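Local coordinates for protein RNA polymerase sigma factor SIGMA-28 (FliA) (Aquifex aeolicus, PDB 1RP3) that probably acts as a sigma factor that directs RNA polymerase to flagellar promoters and is held inactive when bound by the anti-sigma factor FlgM, at residues P65-A70 / V168-I173. Residues are numbered along the deposited sequence; the frame is centred on the assembly and turned at random.
Sequences PKRAEA and VEEEVI
Arg67, in the first turn of helix 66-85, and Glu170, near the start of helix 167-185, link two helical segments whose nearest CA atoms, Arg67 CA and Glu170 CA, are 10.2 Å apart. Both side chains leave their helices toward the opposite segment and pass each other running opposite ways. Arg67 runs extended from CG to NE, while Glu170 carries CG anti to its backbone N and stays stretched beyond it, which brings the carboxylate alongside the arginine chain. NE and NH2, along one edge of the guanidinium, both point at the same carboxylate oxygen: Arg67 NE lies 2.8 Å from Glu170 OE1, and Arg67 NH2 lies 2.9 Å from the same Glu170 OE1. That oxygen sits in the guanidinium plane, yet both nitrogens meet it from one face of the carboxylate, the two planes being 58° apart. The bonds are bent, with N-H...O angles of 147° and 140°. Arg67 NH2 also donates to Ser165 O in the loop before helix 167-185, and Arg67 packs on Thr62. A leucine in place of Arg67 would probably leave the Glu170 carboxylate without its positive mate and Ser165 O without this donor. With little apolar contact between these segments, the link from sigma region 2 to region 3 here is essentially one ion pair, in which the partly exposed glutamate probably offsets the charge of the buried arginine.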
loop_
_atom_site.group_PDB
_atom_site.type_symbol
_atom_site.label_atom_id
_atom_site.label_comp_id
_atom_site.label_asym_id
_atom_site.label_seq_id
_atom_site.Cartn_x
_atom_site.Cartn_y
_atom_site.Cartn_z
ATOM N N PRO A 65 -0.804 22.965 -7.967
ATOM C CA PRO A 65 -1.282 21.682 -8.493
ATOM C C PRO A 65 -0.533 20.414 -8.082
ATOM O O PRO A 65 -1.137 19.494 -7.530
ATOM C CB PRO A 65 -1.256 21.924 -9.993
ATOM C CG PRO A 65 -1.862 23.298 -10.066
ATOM C CD PRO A 65 -1.326 24.051 -8.822
ATOM N N LYS A 66 0.766 20.354 -8.375
ATOM C CA LYS A 66 1.581 19.198 -8.003
ATOM C C LYS A 66 1.540 19.014 -6.486
ATOM O O LYS A 66 1.582 17.887 -5.991
ATOM C CB LYS A 66 3.025 19.378 -8.476
ATOM N N ARG A 67 1.443 20.130 -5.763
ATOM C CA ARG A 67 1.378 20.128 -4.305
ATOM C C ARG A 67 0.000 19.710 -3.839
ATOM O O ARG A 67 -0.133 19.021 -2.834
ATOM C CB ARG A 67 1.745 21.498 -3.732
ATOM C CG ARG A 67 3.245 21.723 -3.631
ATOM C CD ARG A 67 3.558 23.040 -2.942
ATOM N NE ARG A 67 4.992 23.262 -2.779
ATOM C CZ ARG A 67 5.524 24.336 -2.201
ATOM N NH1 ARG A 67 4.749 25.302 -1.733
ATOM N NH2 ARG A 67 6.836 24.420 -2.038
ATOM N N ALA A 68 -1.023 20.109 -4.587
ATOM C CA ALA A 68 -2.398 19.740 -4.254
ATOM C C ALA A 68 -2.531 18.224 -4.405
ATOM O O ALA A 68 -3.055 17.545 -3.523
ATOM C CB ALA A 68 -3.383 20.451 -5.177
ATOM N N GLU A 69 -1.960 17.704 -5.491
ATOM C CA GLU A 69 -1.996 16.287 -5.783
ATOM C C GLU A 69 -1.264 15.468 -4.727
ATOM O O GLU A 69 -1.779 14.452 -4.269
ATOM C CB GLU A 69 -1.415 16.018 -7.165
ATOM C CG GLU A 69 -1.603 14.582 -7.636
ATOM C CD GLU A 69 -0.930 14.303 -8.969
ATOM O OE1 GLU A 69 -0.877 15.228 -9.816
ATOM O OE2 GLU A 69 -0.460 13.151 -9.161
ATOM N N ALA A 70 -0.076 15.913 -4.332
ATOM C CA ALA A 70 0.712 15.210 -3.317
ATOM C C ALA A 70 -0.055 15.185 -1.996
ATOM O O ALA A 70 -0.050 14.184 -1.270
ATOM C CB ALA A 70 2.066 15.870 -3.145
ATOM N N VAL A 168 12.571 25.254 -3.290
ATOM C CA VAL A 168 13.930 24.888 -2.889
ATOM C C VAL A 168 13.952 24.279 -1.487
ATOM O O VAL A 168 14.653 23.299 -1.233
ATOM C CB VAL A 168 14.903 26.101 -2.988
ATOM C CG1 VAL A 168 14.377 27.275 -2.184
ATOM C CG2 VAL A 168 16.299 25.713 -2.513
ATOM N N GLU A 169 13.142 24.844 -0.598
ATOM C CA GLU A 169 13.033 24.364 0.774
ATOM C C GLU A 169 12.322 23.013 0.799
ATOM O O GLU A 169 12.678 22.133 1.578
ATOM C CB GLU A 169 12.279 25.382 1.625
ATOM C CG GLU A 169 12.979 26.719 1.684
ATOM C CD GLU A 169 12.222 27.749 2.482
ATOM O OE1 GLU A 169 10.998 27.882 2.276
ATOM O OE2 GLU A 169 12.867 28.441 3.301
ATOM N N GLU A 170 11.310 22.857 -0.054
ATOM C CA GLU A 170 10.572 21.603 -0.149
ATOM C C GLU A 170 11.552 20.496 -0.552
ATOM O O GLU A 170 11.583 19.423 0.057
ATOM C CB GLU A 170 9.452 21.733 -1.190
ATOM C CG GLU A 170 8.599 20.479 -1.377
ATOM C CD GLU A 170 7.446 20.666 -2.362
ATOM O OE1 GLU A 170 7.320 21.744 -2.985
ATOM O OE2 GLU A 170 6.650 19.717 -2.513
ATOM N N GLU A 171 12.396 20.800 -1.537
ATOM C CA GLU A 171 13.390 19.857 -2.029
ATOM C C GLU A 171 14.332 19.440 -0.910
ATOM O O GLU A 171 14.743 18.280 -0.845
ATOM C CB GLU A 171 14.175 20.462 -3.197
ATOM N N VAL A 172 14.648 20.382 -0.018
ATOM C CA VAL A 172 15.532 20.110 1.119
ATOM C C VAL A 172 14.843 19.188 2.125
ATOM O O VAL A 172 15.435 18.224 2.610
ATOM C CB VAL A 172 15.963 21.408 1.842
ATOM C CG1 VAL A 172 16.804 21.073 3.075
ATOM C CG2 VAL A 172 16.753 22.295 0.902
ATOM N N ILE A 173 13.595 19.511 2.448
ATOM C CA ILE A 173 12.800 18.714 3.373
ATOM C C ILE A 173 12.669 17.289 2.826
ATOM O O ILE A 173 12.813 16.319 3.567
ATOM C CB ILE A 173 11.396 19.344 3.570
ATOM C CG1 ILE A 173 11.537 20.735 4.206
ATOM C CG2 ILE A 173 10.529 18.458 4.450
ATOM C CD1 ILE A 173 10.265 21.584 4.153
#